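Local atomic coordinates of folylpolyglutamate synthase/dihydrofolate synthase (Thermotoga maritima, PDB entry 1O5Z), a protein that probably catalyses the ATP-dependent addition of L-glutamate to dihydropteroate and to tetrahydrofolyl-polyglutamates, as a magnesium-dependent folylpolyglutamate synthase and dihydrofolate synthase. Residues A[72-76]-A[77-81]; A[86-89]-A[90-94]; A[138-141]-A[142-146]. All coordinates share one frame; numbering follows the deposited sequence.

Interaction 1. Residues A[72-76]-A[77-81]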
loop_
_atom_site.group_PDB
_atom_site.type_symbol
_atom_site.label_atom_id
_atom_site.label_comp_id
_atom_site.label_asym_id
_atom_site.label_seq_id
_atom_site.Cartn_x
_atom_site.Cartn_y
_atom_site.Cartn_z
ATOM N N ASN A 72 11.825 -0.375 -5.480
ATOM C CA ASN A 72 13.059 -0.527 -4.743
ATOM C C ASN A 72 14.148 -1.232 -5.510
ATOM O O ASN A 72 15.299 -0.807 -5.457
ATOM C CB ASN A 72 12.800 -1.166 -3.381
ATOM C CG ASN A 72 12.553 -0.100 -2.344
ATOM O OD1 ASN A 72 13.441 0.741 -2.128
ATOM N ND2 ASN A 72 11.359 -0.052 -1.779
ATOM N N ILE A 73 13.776 -2.238 -6.287
ATOM C CA ILE A 73 14.764 -2.964 -7.074
ATOM C C ILE A 73 15.338 -2.080 -8.210
ATOM O O ILE A 73 16.546 -2.060 -8.465
ATOM C CB ILE A 73 14.158 -4.241 -7.645
ATOM C CG1 ILE A 73 13.900 -5.246 -6.518
ATOM C CG2 ILE A 73 15.104 -4.872 -8.711
ATOM C CD1 ILE A 73 13.052 -6.443 -6.969
ATOM N N LEU A 74 14.443 -1.352 -8.883
ATOM C CA LEU A 74 14.860 -0.474 -9.952
ATOM C C LEU A 74 15.646 0.700 -9.454
ATOM O O LEU A 74 16.600 1.120 -10.099
ATOM C CB LEU A 74 13.644 0.044 -10.692
ATOM C CG LEU A 74 12.829 -0.984 -11.489
ATOM C CD1 LEU A 74 11.487 -0.354 -11.847
ATOM C CD2 LEU A 74 13.553 -1.404 -12.754
ATOM N N VAL A 75 15.262 1.231 -8.303
ATOM C CA VAL A 75 16.070 2.287 -7.655
ATOM C C VAL A 75 17.492 1.776 -7.332
ATOM O O VAL A 75 18.440 2.465 -7.603
ATOM C CB VAL A 75 15.391 2.869 -6.408
ATOM C CG1 VAL A 75 16.402 3.685 -5.535
ATOM C CG2 VAL A 75 14.228 3.745 -6.845
ATOM N N SER A 76 17.616 0.553 -6.802
ATOM C CA SER A 76 18.933 -0.043 -6.567
ATOM C C SER A 76 19.680 -0.212 -7.855
ATOM O O SER A 76 20.888 -0.100 -7.821
ATOM C CB SER A 76 18.903 -1.418 -5.901
ATOM O OG SER A 76 18.048 -1.390 -4.806
ATOM N N GLN A 77 18.990 -0.520 -8.968
ATOM C CA GLN A 77 19.671 -0.745 -10.239
ATOM C C GLN A 77 20.161 0.559 -10.815
ATOM O O GLN A 77 20.984 0.585 -11.744
ATOM C CB GLN A 77 18.780 -1.467 -11.229
ATOM C CG GLN A 77 19.461 -1.815 -12.534
ATOM C CD GLN A 77 20.713 -2.649 -12.342
ATOM O OE1 GLN A 77 20.710 -3.607 -11.566
ATOM N NE2 GLN A 77 21.779 -2.315 -13.073
ATOM N N GLY A 78 19.711 1.644 -10.209
ATOM C CA GLY A 78 20.167 2.969 -10.581
ATOM C C GLY A 78 19.248 3.663 -11.558
ATOM O O GLY A 78 19.620 4.705 -12.084
ATOM N N TYR A 79 18.076 3.118 -11.829
ATOM C CA TYR A 79 17.060 3.889 -12.565
ATOM C C TYR A 79 16.531 5.072 -11.738
ATOM O O TYR A 79 16.393 4.997 -10.504
ATOM C CB TYR A 79 15.848 3.006 -12.985
ATOM C CG TYR A 79 16.170 1.919 -13.987
ATOM C CD1 TYR A 79 16.415 0.641 -13.560
ATOM C CD2 TYR A 79 16.235 2.171 -15.355
ATOM C CE1 TYR A 79 16.698 -0.378 -14.431
ATOM C CE2 TYR A 79 16.556 1.144 -16.262
ATOM C CZ TYR A 79 16.780 -0.137 -15.760
ATOM O OH TYR A 79 17.075 -1.218 -16.547
ATOM N N ARG A 80 16.168 6.140 -12.441
ATOM C CA ARG A 80 15.444 7.215 -11.817
ATOM C C ARG A 80 13.974 6.805 -11.842
ATOM O O ARG A 80 13.355 6.750 -12.930
ATOM C CB ARG A 80 15.675 8.522 -12.553
ATOM C CG ARG A 80 15.161 9.741 -11.832
ATOM C CD ARG A 80 15.655 11.062 -12.415
ATOM N NE ARG A 80 16.254 11.790 -11.303
ATOM C CZ ARG A 80 15.878 12.967 -10.831
ATOM N NH1 ARG A 80 14.945 13.684 -11.400
ATOM N NH2 ARG A 80 16.489 13.449 -9.782
ATOM N N VAL A 81 13.418 6.561 -10.652
ATOM C CA VAL A 81 12.117 5.949 -10.515
ATOM C C VAL A 81 11.117 6.868 -9.826
ATOM O O VAL A 81 11.378 7.347 -8.742
ATOM C CB VAL A 81 12.238 4.629 -9.696
ATOM C CG1 VAL A 81 10.894 3.921 -9.475
ATOM C CG2 VAL A 81 13.213 3.697 -10.383
HETATM O O HOH W 1 18.239 5.014 -8.569
#

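Interaction 2. Residues A[86-89]-A[90-94]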
loop_
_atom_site.group_PDB
_atom_site.type_symbol
_atom_site.label_atom_id
_atom_site.label_comp_id
_atom_site.label_asym_id
_atom_site.label_seq_id
_atom_site.Cartn_x
_atom_site.Cartn_y
_atom_site.Cartn_z
ATOM N N SER A 86 -1.238 4.632 -2.909
ATOM C CA SER A 86 -2.479 5.066 -2.236
ATOM C C SER A 86 -2.902 3.943 -1.304
ATOM O O SER A 86 -2.684 2.785 -1.628
ATOM C CB SER A 86 -3.637 5.332 -3.199
ATOM O OG SER A 86 -3.833 4.220 -4.081
ATOM N N PRO A 87 -3.474 4.268 -0.158
ATOM C CA PRO A 87 -3.667 5.644 0.275
ATOM C C PRO A 87 -2.362 6.055 0.997
ATOM O O PRO A 87 -1.298 5.748 0.497
ATOM C CB PRO A 87 -4.890 5.536 1.177
ATOM C CG PRO A 87 -4.738 4.107 1.781
ATOM C CD PRO A 87 -3.940 3.299 0.833
ATOM N N HIS A 88 -2.390 6.714 2.143
ATOM C CA HIS A 88 -1.174 6.863 2.894
ATOM C C HIS A 88 -1.509 6.517 4.289
ATOM O O HIS A 88 -2.680 6.482 4.649
ATOM C CB HIS A 88 -0.609 8.293 2.806
ATOM C CG HIS A 88 -1.509 9.364 3.367
ATOM N ND1 HIS A 88 -2.297 10.171 2.566
ATOM C CD2 HIS A 88 -1.721 9.780 4.638
ATOM C CE1 HIS A 88 -2.942 11.049 3.327
ATOM N NE2 HIS A 88 -2.613 10.825 4.588
ATOM N N LEU A 89 -0.456 6.326 5.076
ATOM C CA LEU A 89 -0.548 5.952 6.472
ATOM C C LEU A 89 -0.357 7.149 7.418
ATOM O O LEU A 89 -1.210 7.441 8.257
ATOM C CB LEU A 89 0.501 4.859 6.736
ATOM C CG LEU A 89 0.262 4.098 8.017
ATOM C CD1 LEU A 89 -1.047 3.318 7.929
ATOM C CD2 LEU A 89 1.449 3.206 8.321
ATOM N N SER A 90 0.759 7.855 7.254
ATOM C CA SER A 90 1.148 8.929 8.173
ATOM C C SER A 90 1.194 10.280 7.485
ATOM O O SER A 90 0.742 11.265 8.050
ATOM C CB SER A 90 2.500 8.639 8.791
ATOM O OG SER A 90 2.496 7.442 9.519
ATOM N N THR A 91 1.725 10.338 6.267
ATOM C CA THR A 91 1.744 11.578 5.546
ATOM C C THR A 91 1.343 11.367 4.127
ATOM O O THR A 91 1.696 10.392 3.505
ATOM C CB THR A 91 3.115 12.277 5.590
ATOM O OG1 THR A 91 3.070 13.383 4.677
ATOM C CG2 THR A 91 4.221 11.376 5.040
ATOM N N PHE A 92 0.586 12.325 3.621
ATOM C CA PHE A 92 0.188 12.381 2.234
ATOM C C PHE A 92 1.353 12.163 1.276
ATOM O O PHE A 92 1.185 11.606 0.198
ATOM C CB PHE A 92 -0.471 13.738 1.990
ATOM C CG PHE A 92 -0.757 14.008 0.577
ATOM C CD1 PHE A 92 -2.007 13.683 0.030
ATOM C CD2 PHE A 92 0.210 14.583 -0.223
ATOM C CE1 PHE A 92 -2.297 13.950 -1.323
ATOM C CE2 PHE A 92 -0.043 14.849 -1.553
ATOM C CZ PHE A 92 -1.313 14.538 -2.112
ATOM N N ARG A 93 2.536 12.597 1.676
ATOM C CA ARG A 93 3.699 12.527 0.810
ATOM C C ARG A 93 4.254 11.088 0.511
ATOM O O ARG A 93 5.045 10.893 -0.453
ATOM C CB ARG A 93 4.748 13.500 1.345
ATOM C CG ARG A 93 4.234 14.938 1.312
ATOM C CD ARG A 93 4.824 15.816 2.391
ATOM N NE ARG A 93 6.216 15.441 2.397
ATOM C CZ ARG A 93 6.876 14.869 3.356
ATOM N NH1 ARG A 93 6.370 14.739 4.560
ATOM N NH2 ARG A 93 8.112 14.503 3.091
ATOM N N GLU A 94 3.821 10.094 1.298
ATOM C CA GLU A 94 4.038 8.678 0.945
ATOM C C GLU A 94 3.523 8.282 -0.456
ATOM O O GLU A 94 3.968 7.283 -1.064
ATOM C CB GLU A 94 3.287 7.776 1.951
ATOM C CG GLU A 94 3.834 7.762 3.353
ATOM C CD GLU A 94 2.852 7.195 4.360
ATOM O OE1 GLU A 94 2.011 6.342 3.983
ATOM O OE2 GLU A 94 2.905 7.620 5.535
#

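Interaction 3. Residues A[138-141]-A[142-146]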
loop_
_atom_site.group_PDB
_atom_site.type_symbol
_atom_site.label_atom_id
_atom_site.label_comp_id
_atom_site.label_asym_id
_atom_site.label_seq_id
_atom_site.Cartn_x
_atom_site.Cartn_y
_atom_site.Cartn_z
ATOM N N ALA A 138 -2.727 12.821 -11.141
ATOM C CA ALA A 138 -2.196 13.727 -12.143
ATOM C C ALA A 138 -0.986 14.490 -11.587
ATOM O O ALA A 138 -0.014 14.791 -12.323
ATOM C CB ALA A 138 -3.293 14.670 -12.605
ATOM N N MET A 139 -1.072 14.837 -10.298
ATOM C CA MET A 139 0.057 15.422 -9.608
ATOM C C MET A 139 1.277 14.519 -9.672
ATOM O O MET A 139 2.355 14.963 -9.970
ATOM C CB MET A 139 -0.271 15.631 -8.156
ATOM C CG MET A 139 -1.191 16.803 -7.862
ATOM S SD MET A 139 -1.396 17.052 -6.042
ATOM C CE MET A 139 0.312 16.698 -5.473
ATOM N N ALA A 140 1.105 13.232 -9.369
ATOM C CA ALA A 140 2.204 12.303 -9.474
ATOM C C ALA A 140 2.736 12.259 -10.879
ATOM O O ALA A 140 3.915 12.385 -11.080
ATOM C CB ALA A 140 1.767 10.956 -9.035
ATOM N N PHE A 141 1.860 12.098 -11.866
ATOM C CA PHE A 141 2.297 12.023 -13.267
ATOM C C PHE A 141 3.085 13.237 -13.691
ATOM O O PHE A 141 4.085 13.133 -14.382
ATOM C CB PHE A 141 1.126 11.871 -14.217
ATOM C CG PHE A 141 0.563 10.490 -14.289
ATOM C CD1 PHE A 141 -0.809 10.298 -14.241
ATOM C CD2 PHE A 141 1.385 9.382 -14.488
ATOM C CE1 PHE A 141 -1.378 8.988 -14.307
ATOM C CE2 PHE A 141 0.829 8.103 -14.591
ATOM C CZ PHE A 141 -0.568 7.915 -14.505
ATOM N N LEU A 142 2.605 14.396 -13.289
ATOM C CA LEU A 142 3.267 15.658 -13.621
ATOM C C LEU A 142 4.636 15.735 -12.928
ATOM O O LEU A 142 5.635 16.115 -13.511
ATOM C CB LEU A 142 2.370 16.817 -13.149
ATOM C CG LEU A 142 2.818 18.203 -13.563
ATOM C CD1 LEU A 142 3.101 18.218 -15.022
ATOM C CD2 LEU A 142 1.797 19.287 -13.175
ATOM N N TYR A 143 4.665 15.349 -11.659
ATOM C CA TYR A 143 5.884 15.382 -10.883
ATOM C C TYR A 143 6.953 14.473 -11.526
ATOM O O TYR A 143 8.078 14.875 -11.701
ATOM C CB TYR A 143 5.553 14.941 -9.473
ATOM C CG TYR A 143 6.707 14.787 -8.553
ATOM C CD1 TYR A 143 7.319 15.889 -7.999
ATOM C CD2 TYR A 143 7.133 13.520 -8.145
ATOM C CE1 TYR A 143 8.345 15.756 -7.111
ATOM C CE2 TYR A 143 8.151 13.373 -7.252
ATOM C CZ TYR A 143 8.745 14.495 -6.717
ATOM O OH TYR A 143 9.765 14.380 -5.823
ATOM N N PHE A 144 6.563 13.254 -11.876
ATOM C CA PHE A 144 7.440 12.339 -12.539
ATOM C C PHE A 144 7.972 12.918 -13.805
ATOM O O PHE A 144 9.122 12.686 -14.116
ATOM C CB PHE A 144 6.725 11.017 -12.838
ATOM C CG PHE A 144 6.197 10.330 -11.632
ATOM C CD1 PHE A 144 6.798 10.487 -10.380
ATOM C CD2 PHE A 144 5.098 9.499 -11.733
ATOM C CE1 PHE A 144 6.298 9.849 -9.247
ATOM C CE2 PHE A 144 4.598 8.847 -10.610
ATOM C CZ PHE A 144 5.222 9.030 -9.348
ATOM N N ALA A 145 7.141 13.623 -14.553
ATOM C CA ALA A 145 7.596 14.334 -15.747
ATOM C C ALA A 145 8.566 15.492 -15.395
ATOM O O ALA A 145 9.651 15.608 -15.979
ATOM C CB ALA A 145 6.391 14.878 -16.548
ATOM N N GLU A 146 8.205 16.339 -14.429
ATOM C CA GLU A 146 9.062 17.469 -14.100
ATOM C C GLU A 146 10.393 16.869 -13.614
ATOM O O GLU A 146 11.443 17.446 -13.839
ATOM C CB GLU A 146 8.417 18.502 -13.120
ATOM C CG GLU A 146 6.909 18.790 -13.339
ATOM C CD GLU A 146 6.421 20.277 -13.426
ATOM O OE1 GLU A 146 6.033 20.676 -14.574
ATOM O OE2 GLU A 146 6.321 21.055 -12.399
#

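Interaction 1. Residues A[72-76]-A[77-81]
Leu74, Val75, Tyr79 and Val81 meet where helix 63-77 ends and the chain folds back alongside its last turn. The tight part is apolar. Leu74 CD2 meets the CD1-CE1 side of the Tyr79 ring, 3.6 Å from Tyr79 CD1, while Leu74 CB reaches Val81 CG2 at 3.7 Å. Val75 sends CG2 to the same valine, 3.6 Å from Val81 CB; with that methyl beside its own backbone N and CG1 anti to it (chi1 165°), CG2 is the branch that does the touching. Leu74 O stands in the plane of the Tyr79 ring, at its edge, and accepts from Tyr79 N at 3.0 Å. Together with the bond from Gly78 N to Val75 O, also 3.0 Å, this closes a Schellman motif. Gly78 has a positive phi (96°), at which a CB would be jammed against the preceding carbonyl oxygen.

The other side is looser and wetter. There Gly78 is exposed, and a water donates to both Val75 O and Tyr79 O, bridging the helix end and the outgoing chain.

Ser76, which packs on helix 292-301, folds its OG back to Asn72 O at 2.9 Å, on the opposite face of that carbonyl from Ser76 N. The polar ends of Gln77 and Tyr79 are taken up by the segment after helix 271-286: Gln77 OE1 by Ser291 OG, Tyr79 OH by Pro289 O. Helices 271-286 and 292-301 pack on Ile73, whereas Leu74 and Val81 rest on strand 151-155. The turn itself joins helix 63-77 to strand 81-84 of the central sheet.

Interaction 2. Residues A[86-89]-A[90-94]
A compact turn in the connection between strands 81-84 and 96-98 is built round the carboxylate of Glu94, with the ring of His88 laid over the backbone of Thr91 and Phe92. Glu94 OE1 accepts from Leu89 N at 2.7 Å in a nearly straight bond (169°), from the syn side but tilted out of the carboxylate plane. Its partner oxygen, OE2, takes two amides from the same face of its plane: Ser90 N at 2.8 Å, again syn and tilted out of the plane, and Thr91 N from above the plane at 3.1 Å. The glutamate chain is extended beyond CG, which brings the carboxylate to three successive peptide N-H groups.

His88 supplies the stacking half. Its CG sits between the backbone N and the carbonyl carbon (chi1 62°), and the imidazole presents one face to the peptide joining Thr91 and Phe92. Phe92 CA makes a CH-pi contact, 3.5 Å from the centroid of the His88 ring, while Phe92 N lies over the ring centre. His88 CB also approaches Thr91 O at 3.2 Å. Thr91 OG1 accepts from Arg93 N at 3.1 Å, forming an ST turn that leads into the 3-10 segment 92-94.

His88 ND1 bonds to NE of Arg95, the next residue along the chain. Ser90 OG pairs with Gly425 O, and Thr91 OG1 and Phe92 N with the carboxylate of Glu439, which ties the turn to C-terminal parts of the chain.

Three N-H groups converging on one buried carboxylate hold it by both oxygens, fix its rotation and satisfy the amides of residues 89 to 91. Such a concentration of donors would probably stabilise the ionised form of Glu94.

Interaction 3. Residues A[138-141]-A[142-146]
The last two turns of helix 132-146 carry this contact, and its distinctive feature is the Phe144 ring laid over the carbonyl of Ala140, one turn earlier. Ala140 O stands 3.1 Å above the ring plane, offset toward the rim, and is 3.1 Å from Phe144 CG. The same oxygen accepts from Phe144 N at 2.9 Å, in an almost straight bond (174°) that runs nearly along the C=O axis. One residue thus meets this carbonyl twice, with its amide and with its ring. Phe144 CG lies beside its own backbone N (chi1 -59°), which turns the ring back along the helix until CE2 comes 3.9 Å from Ala140 CB.

The neighbouring residues repeat the backbone pattern. Leu142 N donates to Ala138 O at 2.8 Å and Tyr143 N to Met139 O at 2.9 Å; Ala145 N continues the series to Phe141 O, and Glu146 N to Leu142 O follows. Phe141 O has a second donor in Tyr52 OH.

Met139 and Leu142 pack on Met115 of helix 105-122, Ala138 and Phe141 on Leu42 of helix 36-44, and Ala140, Tyr143 and Phe144 on Ile96 of strand 96-98. Helix 132-146 thus lies between helices 36-44 and 105-122 and the mixed sheet it covers, in the P-loop NTPase-like alpha/beta fold of the Mur ligase middle domain.

How the interactions relate
The three contacts follow one another along the chain, all within the Mur ligase middle domain, and are grouped about its mixed eight-stranded sheet. Interaction 1 leads from helix 63-77 into strand 81-84; interaction 2 lies beyond that strand, in the connection to strand 96-98; interaction 3 belongs to helix 132-146, which packs on strand 96-98. The centres of interactions 1 and 2 lie about 21 Å apart. Interaction 3 is centred about 18 Å from interaction 1 and about 17 Å from interaction 2. None touches another, although the nearest atoms of interactions 2 and 3 come within about 4 Å. Interaction 2 also touches helix 421-433, and so joins the middle domain to the C-terminal part.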